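Local coordinates for glycosyl hydrolase (Rhizobium leguminosarum bv. trifolii, PDB 5NDX), which probably hydrolyses O-glycosidic bonds as a family 39 glycosidase, an orthologue of human alpha-L-iduronidase, at residues 58-61 with 62-65; 73-76 with 77-80; 114-117 with 118-122. The protein carries 2 engineered substitutions. All blocks are in the same frame, centred on the assembly; numbering follows the deposited sequence.

How the contacts relate
The three contacts follow one another along the chain within the TIM-barrel part of the protein. Contact 1 leaves the end of barrel strand 55-58, where His59 meets the bound sugar derivative; contact 2 opens helix 76-87, and contact 3 lies within helix 110-131, which follows barrel strand 91-95. Contact 2 is about 10 Å from contact 1, centre to centre, and contact 3 is about 15 Å from contact 1 and 16 Å from contact 2. They nevertheless touch pairwise: Leu65, a valine in the reference sequence, packs against Trp75 and Leu119, Tyr62 reaches Trp116, and Trp75 lies on Ala122. The loop carrying a pocket residue is thus packed against two outer helices of the barrel.

Contact 1. Residues 58-61 with 62-65; sequences VHYL and YNLL. Unlike the reference sequence in segment 62-65: Leu65 (reference Val). With 8U8 ((2~{R},3~{S},4~{S},5~{R},6~{S})-6-(4-methyl-2-oxidanylidene-chromen-7-yl)oxy-3,4,5-tris(oxidanyl)oxane-2-carboxylic acid), chain M.
Ahead of the 3-10 turn in which Tyr60 and Leu61 meet Asn63 and Leu64, His59 turns into the ligand pocket. Its NE2 gives a nearly straight hydrogen bond (3.1 Å, 167°) to O3 of the bound 8U8, with the oxygen at the ring edge in the imidazole plane. ND1 of the same ring is bonded to Glu95 OE1, so both nitrogens are engaged and the rotation of the ring is fixed. A leucine here would probably leave the sugar O3 without this donor and Glu95 without its imidazole partner. Pocket residues placed just beyond a parallel strand, here 55-58, are characteristic of the (beta/alpha)8 TIM barrel. Tyr60 follows in the left-handed region of backbone angles, where the chain turns into the 3-10 segment, and its O accepts from Asn63 N at 3.1 Å. Its side chain and that of Asn63 lie alongside, ring and amide planes 10° apart, with Asn63 ND2 3.5 Å from Tyr60 CB; Asn63 OD1 is taken by Asn99 N. Leu61 O accepts from Leu64 N at 3.0 Å. Leu64 CG, anti to its own carbonyl carbon, carries CD1 toward Leu61 CD2 (4.3 Å), a loose apolar contact.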
loop_
_atom_site.group_PDB
_atom_site.type_symbol
_atom_site.label_atom_id
_atom_site.label_comp_id
_atom_site.label_asym_id
_atom_site.label_seq_id
_atom_site.Cartn_x
_atom_site.Cartn_y
_atom_site.Cartn_z
ATOM N N VAL A 58 -6.963 -5.422 -8.326
ATOM C CA VAL A 58 -7.473 -4.614 -9.439
ATOM C C VAL A 58 -8.788 -5.226 -9.978
ATOM O O VAL A 58 -8.796 -6.417 -10.380
ATOM C CB VAL A 58 -6.439 -4.531 -10.573
ATOM C CG1 VAL A 58 -7.002 -3.746 -11.736
ATOM C CG2 VAL A 58 -5.105 -3.923 -10.093
ATOM N N HIS A 59 -9.849 -4.409 -10.026
ATOM C CA HIS A 59 -11.178 -4.865 -10.452
ATOM C C HIS A 59 -11.272 -5.102 -11.957
ATOM O O HIS A 59 -10.710 -4.336 -12.748
ATOM C CB HIS A 59 -12.273 -3.820 -10.156
ATOM C CG HIS A 59 -12.698 -3.712 -8.731
ATOM N ND1 HIS A 59 -12.401 -4.659 -7.774
ATOM C CD2 HIS A 59 -13.494 -2.793 -8.119
ATOM C CE1 HIS A 59 -12.955 -4.314 -6.623
ATOM N NE2 HIS A 59 -13.613 -3.177 -6.804
ATOM N N TYR A 60 -12.033 -6.115 -12.334
ATOM C CA TYR A 60 -12.406 -6.383 -13.744
ATOM C C TYR A 60 -11.222 -6.763 -14.628
ATOM O O TYR A 60 -11.164 -6.379 -15.793
ATOM C CB TYR A 60 -13.127 -5.167 -14.344
ATOM C CG TYR A 60 -14.376 -4.755 -13.604
ATOM C CD1 TYR A 60 -15.500 -5.583 -13.628
ATOM C CD2 TYR A 60 -14.469 -3.536 -12.941
ATOM C CE1 TYR A 60 -16.685 -5.226 -13.003
ATOM C CE2 TYR A 60 -15.654 -3.160 -12.297
ATOM C CZ TYR A 60 -16.755 -4.026 -12.336
ATOM O OH TYR A 60 -17.938 -3.742 -11.717
ATOM N N LEU A 61 -10.282 -7.551 -14.097
ATOM C CA LEU A 61 -9.208 -8.062 -14.938
ATOM C C LEU A 61 -9.762 -8.804 -16.182
ATOM O O LEU A 61 -9.218 -8.648 -17.262
ATOM C CB LEU A 61 -8.245 -8.955 -14.141
ATOM C CG LEU A 61 -7.286 -8.142 -13.248
ATOM C CD1 LEU A 61 -6.670 -9.058 -12.216
ATOM C CD2 LEU A 61 -6.242 -7.431 -14.087
ATOM N N TYR A 62 -10.848 -9.557 -16.040
ATOM C CA TYR A 62 -11.385 -10.302 -17.210
ATOM C C TYR A 62 -12.083 -9.433 -18.286
ATOM O O TYR A 62 -12.246 -9.901 -19.414
ATOM C CB TYR A 62 -12.299 -11.436 -16.756
ATOM C CG TYR A 62 -11.595 -12.668 -16.179
ATOM C CD1 TYR A 62 -10.380 -13.126 -16.694
ATOM C CD2 TYR A 62 -12.164 -13.383 -15.118
ATOM C CE1 TYR A 62 -9.762 -14.284 -16.217
ATOM C CE2 TYR A 62 -11.551 -14.530 -14.611
ATOM C CZ TYR A 62 -10.348 -14.983 -15.177
ATOM O OH TYR A 62 -9.737 -16.139 -14.751
ATOM N N ASN A 63 -12.424 -8.171 -17.988
ATOM C CA ASN A 63 -12.842 -7.229 -19.055
ATOM C C ASN A 63 -11.716 -6.916 -20.005
ATOM O O ASN A 63 -11.973 -6.402 -21.056
ATOM C CB ASN A 63 -13.406 -5.912 -18.503
ATOM C CG ASN A 63 -14.766 -6.095 -17.846
ATOM O OD1 ASN A 63 -15.394 -7.145 -17.941
ATOM N ND2 ASN A 63 -15.211 -5.074 -17.169
ATOM N N LEU A 64 -10.473 -7.205 -19.631
ATOM C CA LEU A 64 -9.358 -7.085 -20.545
ATOM C C LEU A 64 -9.347 -8.187 -21.626
ATOM O O LEU A 64 -8.673 -8.033 -22.631
ATOM C CB LEU A 64 -8.017 -7.115 -19.788
ATOM C CG LEU A 64 -7.797 -5.932 -18.826
ATOM C CD1 LEU A 64 -6.452 -6.007 -18.130
ATOM C CD2 LEU A 64 -7.999 -4.574 -19.525
ATOM N N LEU A 65 -10.050 -9.290 -21.399
ATOM C CA LEU A 65 -10.117 -10.366 -22.382
ATOM C C LEU A 65 -11.225 -10.085 -23.385
ATOM O O LEU A 65 -12.162 -9.370 -23.100
ATOM C CB LEU A 65 -10.399 -11.696 -21.690
ATOM C CG LEU A 65 -9.338 -12.271 -20.748
ATOM C CD1 LEU A 65 -9.751 -13.665 -20.357
ATOM C CD2 LEU A 65 -7.963 -12.269 -21.373
HETATM C C15 8U8 M . -23.056 0.636 -4.219
HETATM C C13 8U8 M . -22.506 0.202 -2.991
HETATM C C14 8U8 M . -23.376 -0.200 -1.975
HETATM C C16 8U8 M . -22.873 -0.672 -0.759
HETATM O O9 8U8 M . -23.700 -0.978 0.098
HETATM O O8 8U8 M . -21.514 -0.737 -0.524
HETATM C C11 8U8 M . -20.630 -0.461 -1.538
HETATM C C10 8U8 M . -19.264 -0.667 -1.317
HETATM C C12 8U8 M . -21.117 0.027 -2.781
HETATM C C7 8U8 M . -20.175 0.266 -3.801
HETATM C C8 8U8 M . -18.810 0.053 -3.577
HETATM C C9 8U8 M . -18.340 -0.402 -2.334
HETATM O O2 8U8 M . -17.008 -0.661 -2.078
HETATM C C5 8U8 M . -15.880 -0.010 -2.783
HETATM O O1 8U8 M . -16.111 1.407 -2.809
HETATM C C1 8U8 M . -15.378 2.170 -3.688
HETATM C C6 8U8 M . -15.110 3.336 -2.920
HETATM O O7 8U8 M . -14.925 4.367 -3.555
HETATM O O6 8U8 M . -15.062 3.188 -1.712
HETATM C C2 8U8 M . -13.979 1.621 -4.104
HETATM O O5 8U8 M . -13.050 1.847 -3.023
HETATM C C3 8U8 M . -14.007 0.099 -4.566
HETATM O O4 8U8 M . -13.727 0.015 -5.920
HETATM C C4 8U8 M . -15.378 -0.578 -4.244
HETATM O O3 8U8 M . -15.211 -2.048 -4.378
#

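Contact 2. Residues 73-76 with 77-80; sequences YDWS and LLDR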
loop_
_atom_site.group_PDB
_atom_site.type_symbol
_atom_site.label_atom_id
_atom_site.label_comp_id
_atom_site.label_asym_id
_atom_site.label_seq_id
_atom_site.Cartn_x
_atom_site.Cartn_y
_atom_site.Cartn_z
ATOM N N TYR A 73 -9.692 -16.966 -26.184
ATOM C CA TYR A 73 -9.774 -15.544 -25.919
ATOM C C TYR A 73 -8.584 -14.854 -26.481
ATOM O O TYR A 73 -7.569 -15.482 -26.728
ATOM C CB TYR A 73 -9.812 -15.332 -24.422
ATOM C CG TYR A 73 -10.994 -15.960 -23.758
ATOM C CD1 TYR A 73 -12.216 -15.300 -23.712
ATOM C CD2 TYR A 73 -10.903 -17.232 -23.206
ATOM C CE1 TYR A 73 -13.315 -15.865 -23.089
ATOM C CE2 TYR A 73 -11.990 -17.819 -22.605
ATOM C CZ TYR A 73 -13.196 -17.128 -22.540
ATOM O OH TYR A 73 -14.274 -17.714 -21.915
ATOM N N ASP A 74 -8.714 -13.567 -26.722
ATOM C CA ASP A 74 -7.542 -12.741 -26.957
ATOM C C ASP A 74 -7.024 -12.323 -25.558
ATOM O O ASP A 74 -7.676 -11.547 -24.889
ATOM C CB ASP A 74 -7.911 -11.508 -27.791
ATOM C CG ASP A 74 -6.702 -10.628 -28.121
ATOM O OD1 ASP A 74 -5.588 -10.828 -27.598
ATOM O OD2 ASP A 74 -6.850 -9.709 -28.944
ATOM N N TRP A 75 -5.842 -12.825 -25.177
ATOM C CA TRP A 75 -5.225 -12.575 -23.872
ATOM C C TRP A 75 -4.274 -11.367 -23.854
ATOM O O TRP A 75 -3.648 -11.098 -22.813
ATOM C CB TRP A 75 -4.412 -13.808 -23.398
ATOM C CG TRP A 75 -5.228 -14.998 -23.218
ATOM C CD1 TRP A 75 -5.582 -15.894 -24.208
ATOM C CD2 TRP A 75 -5.847 -15.476 -22.012
ATOM N NE1 TRP A 75 -6.352 -16.891 -23.681
ATOM C CE2 TRP A 75 -6.545 -16.663 -22.346
ATOM C CE3 TRP A 75 -5.903 -15.017 -20.694
ATOM C CZ2 TRP A 75 -7.280 -17.397 -21.403
ATOM C CZ3 TRP A 75 -6.628 -15.751 -19.753
ATOM C CH2 TRP A 75 -7.302 -16.943 -20.114
ATOM N N SER A 76 -4.095 -10.678 -24.981
ATOM C CA SER A 76 -2.964 -9.772 -25.103
ATOM C C SER A 76 -3.029 -8.562 -24.142
ATOM O O SER A 76 -1.984 -8.129 -23.697
ATOM C CB SER A 76 -2.784 -9.321 -26.551
ATOM O OG SER A 76 -3.929 -8.623 -26.958
ATOM N N LEU A 77 -4.216 -8.032 -23.828
ATOM C CA LEU A 77 -4.342 -6.944 -22.857
ATOM C C LEU A 77 -4.098 -7.405 -21.421
ATOM O O LEU A 77 -3.423 -6.699 -20.655
ATOM C CB LEU A 77 -5.686 -6.197 -22.967
ATOM C CG LEU A 77 -5.942 -5.545 -24.343
ATOM C CD1 LEU A 77 -7.277 -4.761 -24.339
ATOM C CD2 LEU A 77 -4.782 -4.636 -24.778
ATOM N N LEU A 78 -4.612 -8.590 -21.078
ATOM C CA LEU A 78 -4.380 -9.165 -19.768
ATOM C C LEU A 78 -2.905 -9.469 -19.553
ATOM O O LEU A 78 -2.377 -9.213 -18.468
ATOM C CB LEU A 78 -5.292 -10.383 -19.484
ATOM C CG LEU A 78 -5.275 -10.935 -18.050
ATOM C CD1 LEU A 78 -5.620 -9.878 -16.981
ATOM C CD2 LEU A 78 -6.205 -12.119 -17.893
ATOM N N ASP A 79 -2.230 -9.969 -20.582
ATOM C CA ASP A 79 -0.791 -10.181 -20.545
ATOM C C ASP A 79 -0.012 -8.899 -20.211
ATOM O O ASP A 79 0.900 -8.941 -19.415
ATOM C CB ASP A 79 -0.244 -10.680 -21.888
ATOM C CG ASP A 79 -0.703 -12.093 -22.262
ATOM O OD1 ASP A 79 -1.240 -12.855 -21.419
ATOM O OD2 ASP A 79 -0.496 -12.412 -23.465
ATOM N N ARG A 80 -0.350 -7.801 -20.871
ATOM C CA ARG A 80 0.301 -6.537 -20.613
ATOM C C ARG A 80 0.048 -6.058 -19.187
ATOM O O ARG A 80 0.946 -5.570 -18.555
ATOM C CB ARG A 80 -0.153 -5.468 -21.616
ATOM C CG ARG A 80 0.464 -5.726 -23.002
ATOM C CD ARG A 80 -0.158 -4.887 -24.119
ATOM N NE ARG A 80 -0.198 -3.447 -23.787
ATOM C CZ ARG A 80 -0.972 -2.522 -24.385
ATOM N NH1 ARG A 80 -1.814 -2.837 -25.378
ATOM N NH2 ARG A 80 -0.910 -1.258 -23.987
HETATM O O HOH W 1 -6.788 -9.310 -23.598
#
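With CG of Trp75 anti to its carbonyl carbon (chi1 -62°) and CG of Leu78 anti to its backbone N (chi1 -171°), the two side chains run alongside each other and point the same way. Leu78 CD2 comes to the edge of the indole, near its plane, 4.0 Å from Trp75 CE3, while Tyr73 CB sits over one indole face, 3.8 Å above the plane and toward its rim. On the polar side, the bond from Ser76 N to Asp74 OD1 closes an Asx turn that caps the start of the helix. It is straight (3.0 Å, 164°) and meets OD1 on its anti side. Ser76 OG donates to the same Asp74 OD1 at 2.8 Å on the syn side, both donors being tilted well out of the carboxylate plane, toward the same face. Being next to a helix N-terminus, the Asp74 charge is probably favoured there. A water extends the cap, donating to Asp74 O at 2.7 Å and accepting from Leu77 N at 2.9 Å. Beyond it regular helical bonding begins: Asp79 N reaches Trp75 O at 2.9 Å, and Arg80 N meets Ser76 O at a longer 3.3 Å. The Asp79 carboxylate folds back near Trp75 O without bonding to it; Tyr127 OH holds its OD1, and Arg126 forms a salt bridge to OD2. The turn thus joins the short strand 73-74, paired with strand 66-67, to helix 76-87, and Trp75 and Leu78 both pack against helix 110-131.

Contact 3. Residues 114-117 with 118-122; sequences RRWR and DLVTA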
loop_
_atom_site.group_PDB
_atom_site.type_symbol
_atom_site.label_atom_id
_atom_site.label_comp_id
_atom_site.label_asym_id
_atom_site.label_seq_id
_atom_site.Cartn_x
_atom_site.Cartn_y
_atom_site.Cartn_z
ATOM N N ARG A 114 -19.746 -24.054 -16.489
ATOM C CA ARG A 114 -18.612 -24.853 -16.990
ATOM C C ARG A 114 -17.625 -24.071 -17.878
ATOM O O ARG A 114 -16.427 -24.339 -17.864
ATOM C CB ARG A 114 -19.102 -26.109 -17.741
ATOM C CG ARG A 114 -19.261 -27.327 -16.842
ATOM C CD ARG A 114 -19.621 -28.638 -17.583
ATOM N NE ARG A 114 -20.926 -29.066 -17.085
ATOM C CZ ARG A 114 -22.109 -28.730 -17.592
ATOM N NH1 ARG A 114 -22.233 -28.043 -18.725
ATOM N NH2 ARG A 114 -23.191 -29.136 -16.970
ATOM N N ARG A 115 -18.151 -23.148 -18.668
ATOM C CA ARG A 115 -17.347 -22.242 -19.467
ATOM C C ARG A 115 -16.489 -21.275 -18.554
ATOM O O ARG A 115 -15.312 -21.027 -18.833
ATOM C CB ARG A 115 -18.289 -21.475 -20.398
ATOM C CG ARG A 115 -17.632 -20.572 -21.427
ATOM C CD ARG A 115 -18.515 -20.247 -22.654
ATOM N NE ARG A 115 -17.827 -19.301 -23.566
ATOM C CZ ARG A 115 -16.728 -19.576 -24.306
ATOM N NH1 ARG A 115 -16.148 -20.783 -24.292
ATOM N NH2 ARG A 115 -16.183 -18.636 -25.083
ATOM N N TRP A 116 -17.088 -20.786 -17.467
ATOM C CA TRP A 116 -16.402 -19.979 -16.458
ATOM C C TRP A 116 -15.278 -20.771 -15.791
ATOM O O TRP A 116 -14.149 -20.285 -15.722
ATOM C CB TRP A 116 -17.364 -19.433 -15.389
ATOM C CG TRP A 116 -16.684 -18.455 -14.489
ATOM C CD1 TRP A 116 -16.137 -18.709 -13.260
ATOM C CD2 TRP A 116 -16.442 -17.072 -14.764
ATOM N NE1 TRP A 116 -15.593 -17.562 -12.742
ATOM C CE2 TRP A 116 -15.746 -16.543 -13.649
ATOM C CE3 TRP A 116 -16.728 -16.230 -15.845
ATOM C CZ2 TRP A 116 -15.343 -15.192 -13.583
ATOM C CZ3 TRP A 116 -16.348 -14.874 -15.773
ATOM C CH2 TRP A 116 -15.668 -14.372 -14.641
ATOM N N ARG A 117 -15.585 -21.994 -15.349
ATOM C CA ARG A 117 -14.576 -22.916 -14.841
ATOM C C ARG A 117 -13.402 -23.022 -15.821
ATOM O O ARG A 117 -12.208 -22.935 -15.425
ATOM C CB ARG A 117 -15.176 -24.282 -14.537
ATOM C CG ARG A 117 -14.169 -25.348 -14.086
ATOM C CD ARG A 117 -14.619 -26.777 -14.460
ATOM N NE ARG A 117 -14.805 -26.958 -15.908
ATOM C CZ ARG A 117 -15.579 -27.906 -16.489
ATOM N NH1 ARG A 117 -16.259 -28.803 -15.770
ATOM N NH2 ARG A 117 -15.697 -27.952 -17.810
ATOM N N ASP A 118 -13.731 -23.158 -17.095
ATOM C CA ASP A 118 -12.689 -23.344 -18.101
ATOM C C ASP A 118 -11.863 -22.074 -18.299
ATOM O O ASP A 118 -10.687 -22.171 -18.546
ATOM C CB ASP A 118 -13.279 -23.798 -19.436
ATOM C CG ASP A 118 -13.861 -25.230 -19.387
ATOM O OD1 ASP A 118 -13.560 -26.027 -18.461
ATOM O OD2 ASP A 118 -14.615 -25.544 -20.316
ATOM N N LEU A 119 -12.492 -20.904 -18.208
ATOM C CA LEU A 119 -11.776 -19.618 -18.246
ATOM C C LEU A 119 -10.729 -19.516 -17.097
ATOM O O LEU A 119 -9.557 -19.214 -17.321
ATOM C CB LEU A 119 -12.786 -18.477 -18.207
ATOM C CG LEU A 119 -12.210 -17.097 -17.920
ATOM C CD1 LEU A 119 -11.214 -16.719 -19.005
ATOM C CD2 LEU A 119 -13.355 -16.118 -17.813
ATOM N N VAL A 120 -11.145 -19.888 -15.892
ATOM C CA VAL A 120 -10.277 -19.851 -14.718
ATOM C C VAL A 120 -9.112 -20.816 -14.930
ATOM O O VAL A 120 -7.924 -20.473 -14.740
ATOM C CB VAL A 120 -11.083 -20.120 -13.421
ATOM C CG1 VAL A 120 -10.167 -20.242 -12.204
ATOM C CG2 VAL A 120 -12.101 -19.004 -13.189
ATOM N N THR A 121 -9.430 -22.023 -15.375
ATOM C CA THR A 121 -8.398 -23.014 -15.675
ATOM C C THR A 121 -7.437 -22.499 -16.729
ATOM O O THR A 121 -6.228 -22.585 -16.532
ATOM C CB THR A 121 -9.036 -24.370 -16.119
ATOM O OG1 THR A 121 -9.735 -24.928 -14.998
ATOM C CG2 THR A 121 -7.966 -25.362 -16.558
ATOM N N ALA A 122 -7.961 -21.945 -17.827
ATOM C CA ALA A 122 -7.095 -21.406 -18.878
ATOM C C ALA A 122 -6.160 -20.250 -18.367
ATOM O O ALA A 122 -4.982 -20.122 -18.797
ATOM C CB ALA A 122 -7.939 -20.942 -20.068
#
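Trp116, Leu119 and Val120 make up the closely packed side of helix 110-131, an outer helix of the TIM barrel. Leu119 CD2 lies over one face of the Trp116 indole, a CH-pi contact 4.1 Å from the centroid of the six-membered ring and 24° off its normal. Val120 CG2 approaches the pyrrole end of the same indole obliquely, 3.8 Å from Trp116 NE1. Tyr62, Phe104 and Tyr162 bring further rings against Trp116, and Ala165 and Cys166 of helix 155-171 close in on it, so this side is buried between elements of the barrel. Regular alpha-helical bonds run beneath, among them Val120 N to Trp116 O at 3.0 Å and Thr121 N to Arg117 O at 2.9 Å; Thr121 OG1 turns to Gly169 O. The other side, where Asp118 is exposed to solvent, is looser and carried by charge. The Arg117 chain extends first and then bends at chi3 (59°), bringing its guanidinium beside the Asp118 carboxylate, with Arg114 CB over one guanidinium face, toward its rim. The salt bridge is side-on and converges on a single oxygen: Arg117 NE at 3.0 Å and Arg117 NH2 at 2.9 Å both reach Asp118 OD1 from the same face, out of the carboxylate plane.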